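Local structure of phosphate binding protein (Planctomyces limnophilus, 4JWO) at residues A[102-106]-A[107-111]; A[156-159]-A[160-164]; A[241-244]-A[245-248]; A[326-329]-A[330-334]. The protein probably binds phosphate ions as part of a system that carries them across the cytoplasmic membrane. One frame throughout, in Å; residues are numbered along the deposited sequence. Where two conformers were deposited one is given.

Contact 1: A[102-106]-A[107-111]; sequences FKKFI and AEEID
Ile110 folds back over the last turn of the helix it follows, its CD1 resting 4.1 Å from Lys104 CB and 4.3 Å from Phe105 CB. Because CG1 stands between the backbone N and the carbonyl carbon (chi1 59°), the ethyl branch is carried to the helix, with CG1 3.8 Å from Phe105 N. Glu109 crosses Lys104 at about a right angle, yet its OE1 meets the aliphatic shank at CG, 4.0 Å away, and the two charges stay apart, Lys104 NZ to Glu109 OE1 5.6 Å, so any attraction is loose.

Beneath the side chains lies the chain reversal that sets them. Glu109 N gives an almost straight bond (177°) to Lys104 O, 2.9 Å long, and Glu108 N reaches Phe105 O from above the carbonyl plane. With positive phi at Glu108 (60°) this is a Schellman motif closing helix 98-106. A water spans Ile106 O and Glu108 OE1, its oxygen 2.8 Å from Ile106 O.

Further out, Phe105 and Ile106 pack on Cys127 of helix 121-129, while Ile110 touches Asp66 of strand 61-67. Asp111, just before strand 112-115, bridges to Lys294 and Arg297. The apolar residues Phe105, Ile106 and Ile110 thus suit the buried side of the turn and Lys104, Glu108 and Glu109 its solvent side; the final carbonyls, lacking a further helical turn, are satisfied instead by the reversing backbone and by water.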
loop_
_atom_site.group_PDB
_atom_site.type_symbol
_atom_site.label_atom_id
_atom_site.label_comp_id
_atom_site.label_asym_id
_atom_site.label_seq_id
_atom_site.Cartn_x
_atom_site.Cartn_y
_atom_site.Cartn_z
ATOM N N PHE A 102 -10.243 11.966 1.147
ATOM C CA PHE A 102 -11.559 12.037 0.523
ATOM C C PHE A 102 -12.428 13.122 1.164
ATOM O O PHE A 102 -13.270 13.725 0.495
ATOM C CB PHE A 102 -12.273 10.681 0.582
ATOM C CG PHE A 102 -11.944 9.760 -0.566
ATOM C CD1 PHE A 102 -12.162 10.150 -1.882
ATOM C CD2 PHE A 102 -11.453 8.490 -0.325
ATOM C CE1 PHE A 102 -11.872 9.282 -2.938
ATOM C CE2 PHE A 102 -11.162 7.620 -1.378
ATOM C CZ PHE A 102 -11.374 8.024 -2.679
ATOM N N LYS A 103 -12.231 13.365 2.461
ATOM C CA LYS A 103 -12.998 14.389 3.176
ATOM C C LYS A 103 -12.682 15.774 2.631
ATOM O O LYS A 103 -13.568 16.612 2.488
ATOM C CB LYS A 103 -12.711 14.346 4.684
ATOM C CG LYS A 103 -13.453 13.254 5.461
ATOM C CD LYS A 103 -13.002 13.202 6.923
ATOM C CE LYS A 103 -13.871 12.262 7.757
ATOM N NZ LYS A 103 -13.436 12.228 9.192
ATOM N N LYS A 104 -11.408 16.013 2.342
ATOM C CA LYS A 104 -10.983 17.269 1.742
ATOM C C LYS A 104 -11.363 17.328 0.271
ATOM O O LYS A 104 -11.617 18.396 -0.274
ATOM C CB LYS A 104 -9.475 17.467 1.907
ATOM C CG LYS A 104 -9.004 17.520 3.351
ATOM C CD LYS A 104 -7.758 18.387 3.485
ATOM C CE LYS A 104 -7.199 18.361 4.898
ATOM N NZ LYS A 104 -6.028 19.273 5.050
ATOM N N PHE A 105 -11.384 16.164 -0.366
ATOM C CA PHE A 105 -11.797 16.029 -1.755
ATOM C C PHE A 105 -13.253 16.445 -1.889
ATOM O O PHE A 105 -13.608 17.222 -2.769
ATOM C CB PHE A 105 -11.635 14.568 -2.171
ATOM C CG PHE A 105 -11.734 14.324 -3.656
ATOM C CD1 PHE A 105 -10.732 14.748 -4.515
ATOM C CD2 PHE A 105 -12.812 13.630 -4.186
ATOM C CE1 PHE A 105 -10.809 14.493 -5.881
ATOM C CE2 PHE A 105 -12.897 13.371 -5.552
ATOM C CZ PHE A 105 -11.892 13.804 -6.400
ATOM N N ILE A 106 -14.087 15.922 -0.998
ATOM C CA ILE A 106 -15.513 16.240 -0.982
ATOM C C ILE A 106 -15.737 17.711 -0.619
ATOM O O ILE A 106 -16.635 18.360 -1.160
ATOM C CB ILE A 106 -16.283 15.308 -0.011
ATOM C CG1 ILE A 106 -16.335 13.888 -0.580
ATOM C CG2 ILE A 106 -17.695 15.818 0.248
ATOM C CD1 ILE A 106 -16.568 12.812 0.466
ATOM N N ALA A 107 -14.909 18.237 0.280
ATOM C CA ALA A 107 -14.986 19.646 0.667
ATOM C C ALA A 107 -14.364 20.569 -0.386
ATOM O O ALA A 107 -14.361 21.795 -0.224
ATOM C CB ALA A 107 -14.332 19.864 2.028
ATOM N N GLU A 108 -13.839 19.969 -1.454
ATOM C CA GLU A 108 -13.258 20.692 -2.588
ATOM C C GLU A 108 -12.087 21.586 -2.194
ATOM O O GLU A 108 -11.956 22.708 -2.682
ATOM C CB GLU A 108 -14.330 21.493 -3.331
ATOM C CG GLU A 108 -15.412 20.613 -3.940
ATOM C CD GLU A 108 -16.322 21.364 -4.888
ATOM O OE1 GLU A 108 -17.233 22.076 -4.411
ATOM O OE2 GLU A 108 -16.121 21.242 -6.117
ATOM N N GLU A 109 -11.232 21.068 -1.320
ATOM C CA GLU A 109 -10.088 21.817 -0.820
ATOM C C GLU A 109 -8.770 21.298 -1.398
ATOM O O GLU A 109 -7.700 21.823 -1.086
ATOM C CB GLU A 109 -10.070 21.785 0.714
ATOM C CG GLU A 109 -11.258 22.512 1.351
ATOM C CD GLU A 109 -11.538 22.071 2.781
ATOM O OE1 GLU A 109 -10.968 21.043 3.219
ATOM O OE2 GLU A 109 -12.346 22.747 3.457
ATOM N N ILE A 110 -8.859 20.267 -2.238
ATOM C CA ILE A 110 -7.697 19.695 -2.928
ATOM C C ILE A 110 -8.035 19.308 -4.380
ATOM O O ILE A 110 -9.203 19.280 -4.763
ATOM C CB ILE A 110 -7.135 18.453 -2.189
ATOM C CG1 ILE A 110 -8.199 17.361 -2.076
ATOM C CG2 ILE A 110 -6.597 18.832 -0.806
ATOM C CD1 ILE A 110 -7.682 16.071 -1.459
ATOM N N ASP A 111 -7.013 18.991 -5.174
ATOM C CA ASP A 111 -7.207 18.670 -6.594
ATOM C C ASP A 111 -7.136 17.176 -6.881
ATOM O O ASP A 111 -7.834 16.663 -7.755
ATOM C CB ASP A 111 -6.139 19.360 -7.440
ATOM C CG ASP A 111 -6.160 20.859 -7.285
ATOM O OD1 ASP A 111 -7.265 21.426 -7.180
ATOM O OD2 ASP A 111 -5.068 21.464 -7.259
HETATM O O HOH W 1 -12.505 18.169 -4.842
HETATM O O HOH W 2 -17.601 20.968 -1.413
#

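Contact 2: A[156-159]-A[160-164]; sequences ECMT and VAELN
Glu162 lies across Thr159, its extended chain passing with CG 3.3 Å from the threonine OG1, while its carboxylate reaches on to the backbone. There OE1 accepts from Thr159 N at 3.1 Å in a fairly straight bond (165°), met from above the carboxylate plane. In return Thr159 OG1 takes the N-H of Glu162, 2.8 Å away. The hydroxyl gets there because it stands between the threonine's own N and carbonyl carbon (chi1 66°), which turns it over the first helical turn. Thr159 O is used as well, accepting from Leu163 N at 3.0 Å, so this one residue receives two N-H groups of the opening turn. A threonine suits the place, since its short hydroxyl substitutes for an acceptor that a preceding turn would have supplied.

On the buried side selenomethionine Met158 crosses Leu163 at about a right angle, Met158 CE lying 3.9 Å from Leu163 CD2; both also pack on strand 254-259, at Val256 and Ile258 respectively. The other carboxylate oxygen of Glu162, OE2, forms a salt bridge with Arg180, so the carboxylate is held at both oxygens, and Cys157 ties the strand to Cys266 by a disulfide. Reciprocal side-chain-to-backbone bonds of this kind are a capping box, with Thr159 as N-cap where strand 157-159 turns into helix 160-167.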
loop_
_atom_site.group_PDB
_atom_site.type_symbol
_atom_site.label_atom_id
_atom_site.label_comp_id
_atom_site.label_asym_id
_atom_site.label_seq_id
_atom_site.Cartn_x
_atom_site.Cartn_y
_atom_site.Cartn_z
ATOM N N GLU A 156 4.308 -22.148 8.256
ATOM C CA GLU A 156 4.401 -21.880 6.817
ATOM C C GLU A 156 3.136 -21.272 6.221
ATOM O O GLU A 156 3.188 -20.587 5.196
ATOM C CB GLU A 156 4.832 -23.132 6.053
ATOM C CG GLU A 156 6.244 -23.548 6.426
ATOM C CD GLU A 156 6.758 -24.676 5.575
ATOM O OE1 GLU A 156 5.958 -25.227 4.791
ATOM O OE2 GLU A 156 7.964 -25.009 5.688
ATOM N N CYS A 157 2.001 -21.545 6.859
ATOM C CA CYS A 157 0.729 -20.926 6.494
ATOM C C CYS A 157 0.092 -20.375 7.758
ATOM O O CYS A 157 0.020 -21.068 8.772
ATOM C CB CYS A 157 -0.215 -21.940 5.850
ATOM S SG CYS A 157 -1.789 -21.117 5.418
HETATM N N MSE A 158 -0.340 -19.113 7.718
HETATM C CA MSE A 158 -0.961 -18.493 8.886
HETATM C C MSE A 158 -2.216 -17.772 8.462
HETATM O O MSE A 158 -2.344 -17.384 7.308
HETATM C CB MSE A 158 -0.004 -17.504 9.556
HETATM C CG MSE A 158 1.272 -18.171 10.053
HETATM SE SE MSE A 158 2.498 -16.948 10.885
HETATM C CE MSE A 158 1.448 -16.509 12.462
ATOM N N THR A 159 -3.129 -17.583 9.406
ATOM C CA THR A 159 -4.362 -16.861 9.127
ATOM C C THR A 159 -4.205 -15.402 9.505
ATOM O O THR A 159 -3.347 -15.053 10.319
ATOM C CB THR A 159 -5.557 -17.448 9.907
ATOM O OG1 THR A 159 -5.352 -17.247 11.307
ATOM C CG2 THR A 159 -5.694 -18.930 9.628
ATOM N N VAL A 160 -5.049 -14.555 8.926
ATOM C CA VAL A 160 -5.121 -13.168 9.357
ATOM C C VAL A 160 -5.465 -13.107 10.842
ATOM O O VAL A 160 -4.882 -12.317 11.579
ATOM C CB VAL A 160 -6.138 -12.376 8.518
ATOM C CG1 VAL A 160 -6.450 -11.026 9.164
ATOM C CG2 VAL A 160 -5.600 -12.191 7.116
ATOM N N ALA A 161 -6.369 -13.981 11.281
ATOM C CA ALA A 161 -6.739 -14.033 12.690
ATOM C C ALA A 161 -5.526 -14.328 13.575
ATOM O O ALA A 161 -5.381 -13.734 14.643
ATOM C CB ALA A 161 -7.843 -15.049 12.926
ATOM N N GLU A 162 -4.657 -15.237 13.136
ATOM C CA GLU A 162 -3.452 -15.535 13.905
ATOM C C GLU A 162 -2.500 -14.355 13.931
ATOM O O GLU A 162 -1.898 -14.050 14.959
ATOM C CB GLU A 162 -2.750 -16.787 13.377
ATOM C CG GLU A 162 -3.447 -18.040 13.837
ATOM C CD GLU A 162 -3.074 -19.263 13.034
ATOM O OE1 GLU A 162 -2.461 -19.124 11.953
ATOM O OE2 GLU A 162 -3.407 -20.377 13.495
ATOM N N LEU A 163 -2.374 -13.676 12.799
ATOM C CA LEU A 163 -1.522 -12.496 12.755
ATOM C C LEU A 163 -2.062 -11.405 13.679
ATOM O O LEU A 163 -1.290 -10.680 14.320
ATOM C CB LEU A 163 -1.359 -12.014 11.311
ATOM C CG LEU A 163 -0.522 -12.989 10.451
ATOM C CD1 LEU A 163 -0.670 -12.701 8.955
ATOM C CD2 LEU A 163 0.957 -12.962 10.844
ATOM N N ASN A 164 -3.384 -11.298 13.766
ATOM C CA ASN A 164 -4.014 -10.327 14.657
ATOM C C ASN A 164 -3.779 -10.704 16.113
ATOM O O ASN A 164 -3.524 -9.858 16.959
ATOM C CB ASN A 164 -5.513 -10.192 14.339
ATOM C CG ASN A 164 -6.260 -9.384 15.370
ATOM O OD1 ASN A 164 -7.139 -9.908 16.058
ATOM N ND2 ASN A 164 -5.927 -8.099 15.486
#

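Contact 3: A[241-244]-A[245-248]; sequences FGYA and YFAE. With FMT (formic acid), chain E; SO4 (sulfate ion), chain D.
The backbone turns from an extended strand at Phe241 straight into the short helix 243-247, with Gly242 at the N-cap, whose O accepts from Tyr245 N at 3.1 Å before Ala247 N takes up Tyr243 O at 2.8 Å. The aromatic side chains spread out around this turn. Phe241 lays CD1 against Tyr245 CB, 3.8 Å away, and has Phe246 N at the edge of its ring. Tyr243, with CG anti to its own N (chi1 173°), swings its ring beside the helix, where CE2 lies 3.8 Å from the small methyl CB of Ala247 and CE1 lies 4.1 Å from Phe246 CD2. Both phenols donate to bound groups, formic acid and a sulfate ion, both probably from crystallisation: Tyr243 OH to O1 of the formic acid at 2.6 Å, Tyr245 OH to O3 of the sulfate at 2.8 Å. With a leucine at Tyr243 the formic acid would probably lose its donor, and Phe246 and Ala247 the aromatic ring carbons they touch.

Lys320 makes a cation-pi contact with Tyr245 and also binds the sulfate. Phe241 packs on Val228 of helix 224-233 and, like Phe246, on Val147 of strand 134-148, while Tyr243 reaches Ile274, so the turn's aromatic side packs on strand 134-148 and helices 224-233 and 271-275.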
loop_
_atom_site.group_PDB
_atom_site.type_symbol
_atom_site.label_atom_id
_atom_site.label_comp_id
_atom_site.label_asym_id
_atom_site.label_seq_id
_atom_site.Cartn_x
_atom_site.Cartn_y
_atom_site.Cartn_z
ATOM N N PHE A 241 7.191 -6.670 5.880
ATOM C CA PHE A 241 7.725 -5.561 5.091
ATOM C C PHE A 241 7.244 -5.707 3.657
ATOM O O PHE A 241 6.581 -6.680 3.318
ATOM C CB PHE A 241 9.267 -5.413 5.190
ATOM C CG PHE A 241 10.039 -6.720 5.170
ATOM C CD1 PHE A 241 10.153 -7.473 4.007
ATOM C CD2 PHE A 241 10.676 -7.169 6.312
ATOM C CE1 PHE A 241 10.884 -8.678 3.997
ATOM C CE2 PHE A 241 11.416 -8.352 6.304
ATOM C CZ PHE A 241 11.509 -9.108 5.151
ATOM N N GLY A 242 7.561 -4.731 2.818
ATOM C CA GLY A 242 7.079 -4.732 1.453
ATOM C C GLY A 242 7.638 -5.887 0.655
ATOM O O GLY A 242 8.755 -6.354 0.894
ATOM N N TYR A 243 6.859 -6.336 -0.319
ATOM C CA TYR A 243 7.197 -7.502 -1.125
ATOM C C TYR A 243 8.572 -7.400 -1.796
ATOM O O TYR A 243 9.289 -8.404 -1.917
ATOM C CB TYR A 243 6.097 -7.754 -2.163
ATOM C CG TYR A 243 6.449 -8.845 -3.134
ATOM C CD1 TYR A 243 6.257 -10.180 -2.809
ATOM C CD2 TYR A 243 7.005 -8.542 -4.376
ATOM C CE1 TYR A 243 6.602 -11.186 -3.704
ATOM C CE2 TYR A 243 7.349 -9.541 -5.267
ATOM C CZ TYR A 243 7.145 -10.852 -4.925
ATOM O OH TYR A 243 7.498 -11.845 -5.814
ATOM N N ALA A 244 8.943 -6.196 -2.231
ATOM C CA ALA A 244 10.204 -6.016 -2.952
ATOM C C ALA A 244 11.376 -6.470 -2.108
ATOM O O ALA A 244 12.328 -7.053 -2.621
ATOM C CB ALA A 244 10.384 -4.559 -3.388
ATOM N N TYR A 245 11.302 -6.227 -0.803
ATOM C CA TYR A 245 12.389 -6.624 0.080
ATOM C C TYR A 245 12.397 -8.129 0.352
ATOM O O TYR A 245 13.445 -8.706 0.597
ATOM C CB TYR A 245 12.360 -5.787 1.376
ATOM C CG TYR A 245 12.855 -4.368 1.164
ATOM C CD1 TYR A 245 14.213 -4.081 1.196
ATOM C CD2 TYR A 245 11.969 -3.319 0.929
ATOM C CE1 TYR A 245 14.684 -2.786 1.000
ATOM C CE2 TYR A 245 12.434 -2.017 0.736
ATOM C CZ TYR A 245 13.794 -1.764 0.771
ATOM O OH TYR A 245 14.275 -0.483 0.581
ATOM N N PHE A 246 11.240 -8.782 0.271
ATOM C CA PHE A 246 11.252 -10.239 0.296
ATOM C C PHE A 246 11.857 -10.790 -0.993
ATOM O O PHE A 246 12.737 -11.661 -0.958
ATOM C CB PHE A 246 9.853 -10.850 0.490
ATOM C CG PHE A 246 9.807 -12.317 0.142
ATOM C CD1 PHE A 246 10.386 -13.267 0.982
ATOM C CD2 PHE A 246 9.243 -12.747 -1.058
ATOM C CE1 PHE A 246 10.386 -14.615 0.643
ATOM C CE2 PHE A 246 9.249 -14.095 -1.399
ATOM C CZ PHE A 246 9.813 -15.025 -0.550
ATOM N N ALA A 247 11.374 -10.287 -2.128
ATOM C CA ALA A 247 11.717 -10.863 -3.424
ATOM C C ALA A 247 13.214 -10.871 -3.659
ATOM O O ALA A 247 13.770 -11.834 -4.192
ATOM C CB ALA A 247 11.004 -10.116 -4.552
ATOM N N GLU A 248 13.885 -9.813 -3.226
ATOM C CA GLU A 248 15.309 -9.700 -3.512
ATOM C C GLU A 248 16.146 -10.475 -2.502
ATOM O O GLU A 248 17.358 -10.613 -2.666
ATOM C CB GLU A 248 15.728 -8.238 -3.526
ATOM C CG GLU A 248 15.647 -7.608 -2.174
ATOM C CD GLU A 248 15.945 -6.126 -2.193
ATOM O OE1 GLU A 248 16.405 -5.609 -1.154
ATOM O OE2 GLU A 248 15.708 -5.480 -3.236
HETATM C C FMT E . 9.220 -10.666 -8.101
HETATM O O1 FMT E . 9.403 -11.785 -7.621
HETATM O O2 FMT E . 10.018 -9.732 -8.019
HETATM S S SO4 D . 17.313 -0.202 -1.194
HETATM O O1 SO4 D . 18.747 0.076 -1.331
HETATM O O2 SO4 D . 16.950 -1.308 -2.078
HETATM O O3 SO4 D . 17.001 -0.598 0.183
HETATM O O4 SO4 D . 16.584 1.016 -1.555
#

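Contact 4: A[326-329]-A[330-334]; sequences KSVK and ETMQQ
The peptide carbonyl of Ser327 is approached on opposite faces of its plane by two donors of one residue, Thr331 OG1 at 3.0 Å and Thr331 N at 3.1 Å. This is the familiar bond of a threonine hydroxyl to the carbonyl four residues back in an alpha-helix, here the opening turns of helix 326-340. The hydroxyl can reach because OG1 is turned anti to the threonine's carbonyl carbon (chi1 -65°), which brings it beside the backbone N, and its partially exposed place suits a polar group that spends its proton on the helix itself. Replacing Thr331 by a valine would probably leave Ser327 O gripped by the single remaining N-H, with the turn less firmly held on that side.

The regular bonds continue along the helix: Glu330 N to Lys326 O, Met332 N to Val328 O, and Gln333 N to Lys329 O, the Met332 bond measuring 2.9 Å. On the inner side Val328 and selenomethionine Met332 lie side by side, pointing the same way, with Val328 CG1 3.9 Å from Met332 CE. Bends at chi2 (-49°) and chi3 bring the CE end of Met332 alongside Val328. Apolar side chains suit this pairing, in which Met332 is buried; both residues also touch Gln138 of strand 134-148.

Elsewhere on the helix Lys329 is fully extended; its NZ forms a salt bridge with Glu310, and its shank passes Gln333. The two chains cross at a slant, and the amide nitrogen NE2 of Gln333 rests 3.4 Å from the methylene CE of Lys329.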
loop_
_atom_site.group_PDB
_atom_site.type_symbol
_atom_site.label_atom_id
_atom_site.label_comp_id
_atom_site.label_asym_id
_atom_site.label_seq_id
_atom_site.Cartn_x
_atom_site.Cartn_y
_atom_site.Cartn_z
ATOM N N LYS A 326 -0.536 -4.558 -17.886
ATOM C CA LYS A 326 -0.747 -3.795 -19.109
ATOM C C LYS A 326 -2.229 -3.507 -19.333
ATOM O O LYS A 326 -2.582 -2.429 -19.808
ATOM C CB LYS A 326 -0.172 -4.524 -20.333
ATOM C CG LYS A 326 1.350 -4.625 -20.381
ATOM C CD LYS A 326 2.006 -3.256 -20.512
ATOM C CE LYS A 326 3.524 -3.354 -20.388
ATOM N NZ LYS A 326 4.190 -2.049 -20.676
ATOM N N SER A 327 -3.097 -4.462 -19.003
ATOM C CA SER A 327 -4.527 -4.246 -19.229
ATOM C C SER A 327 -5.030 -3.099 -18.370
ATOM O O SER A 327 -5.893 -2.328 -18.791
ATOM C CB SER A 327 -5.345 -5.521 -18.995
ATOM O OG SER A 327 -5.355 -5.871 -17.621
ATOM N N VAL A 328 -4.471 -2.969 -17.170
ATOM C CA VAL A 328 -4.830 -1.865 -16.286
ATOM C C VAL A 328 -4.346 -0.535 -16.874
ATOM O O VAL A 328 -5.102 0.429 -16.940
ATOM C CB VAL A 328 -4.267 -2.059 -14.861
ATOM C CG1 VAL A 328 -4.597 -0.846 -14.001
ATOM C CG2 VAL A 328 -4.827 -3.329 -14.236
ATOM N N LYS A 329 -3.089 -0.502 -17.310
ATOM C CA LYS A 329 -2.499 0.692 -17.919
ATOM C C LYS A 329 -3.313 1.162 -19.113
ATOM O O LYS A 329 -3.610 2.356 -19.240
ATOM C CB LYS A 329 -1.063 0.412 -18.358
ATOM C CG LYS A 329 -0.377 1.564 -19.079
ATOM C CD LYS A 329 1.079 1.204 -19.389
ATOM C CE LYS A 329 1.812 2.351 -20.074
ATOM N NZ LYS A 329 3.230 2.005 -20.362
ATOM N N GLU A 330 -3.685 0.225 -19.979
ATOM C CA GLU A 330 -4.458 0.550 -21.175
ATOM C C GLU A 330 -5.776 1.202 -20.784
ATOM O O GLU A 330 -6.173 2.225 -21.335
ATOM C CB GLU A 330 -4.728 -0.707 -22.015
ATOM C CG GLU A 330 -5.651 -0.462 -23.211
ATOM C CD GLU A 330 -5.926 -1.715 -24.043
ATOM O OE1 GLU A 330 -5.014 -2.555 -24.200
ATOM O OE2 GLU A 330 -7.062 -1.853 -24.547
ATOM N N THR A 331 -6.451 0.595 -19.818
ATOM C CA THR A 331 -7.747 1.091 -19.373
ATOM C C THR A 331 -7.646 2.490 -18.761
ATOM O O THR A 331 -8.444 3.376 -19.075
ATOM C CB THR A 331 -8.392 0.116 -18.380
ATOM O OG1 THR A 331 -8.675 -1.119 -19.052
ATOM C CG2 THR A 331 -9.673 0.694 -17.815
HETATM N N MSE A 332 -6.651 2.700 -17.904
HETATM C CA MSE A 332 -6.460 4.007 -17.279
HETATM C C MSE A 332 -6.132 5.115 -18.284
HETATM O O MSE A 332 -6.604 6.238 -18.138
HETATM C CB MSE A 332 -5.393 3.946 -16.178
HETATM C CG MSE A 332 -5.693 2.923 -15.088
HETATM SE SE MSE A 332 -7.508 3.089 -14.406
HETATM C CE MSE A 332 -7.955 1.196 -14.331
ATOM N N GLN A 333 -5.319 4.809 -19.291
ATOM C CA GLN A 333 -5.008 5.781 -20.335
ATOM C C GLN A 333 -6.246 6.130 -21.142
ATOM O O GLN A 333 -6.477 7.280 -21.504
ATOM C CB GLN A 333 -3.919 5.251 -21.271
ATOM C CG GLN A 333 -2.556 5.113 -20.635
ATOM C CD GLN A 333 -1.523 4.522 -21.580
ATOM O OE1 GLN A 333 -1.869 3.889 -22.582
ATOM N NE2 GLN A 333 -0.243 4.724 -21.265
ATOM N N GLN A 334 -7.045 5.118 -21.433
ATOM C CA GLN A 334 -8.243 5.334 -22.205
ATOM C C GLN A 334 -9.238 6.142 -21.374
ATOM O O GLN A 334 -9.934 7.013 -21.886
ATOM C CB GLN A 334 -8.792 3.980 -22.670
ATOM C CG GLN A 334 -7.895 3.325 -23.735
ATOM C CD GLN A 334 -8.162 1.842 -23.948
ATOM O OE1 GLN A 334 -8.620 1.144 -23.042
ATOM N NE2 GLN A 334 -7.857 1.354 -25.146
#

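Along the chain the contacts follow in the order 1, 2, 3, 4, and none touches another. Contact 1 lies on the opposite side of the chain's centre from contacts 2 and 3, about 37 and 34 Å away between centres, consistent with the two-lobed fold of periplasmic-type binding proteins. Contacts 2 and 3 are the closest pair, about 19 Å between centres, and both reach the same mixed sheet, through strands 157-159 and 237-242. Contact 4 is about 26 Å between centres from contacts 1 and 3. Contacts 3 and 4 both pack on the long strand 134-148. Contact 1 closes a helix, contacts 2 and 3 are strand-to-helix junctions, and contact 4 lies in the first turns of the C-terminal helix 326-340.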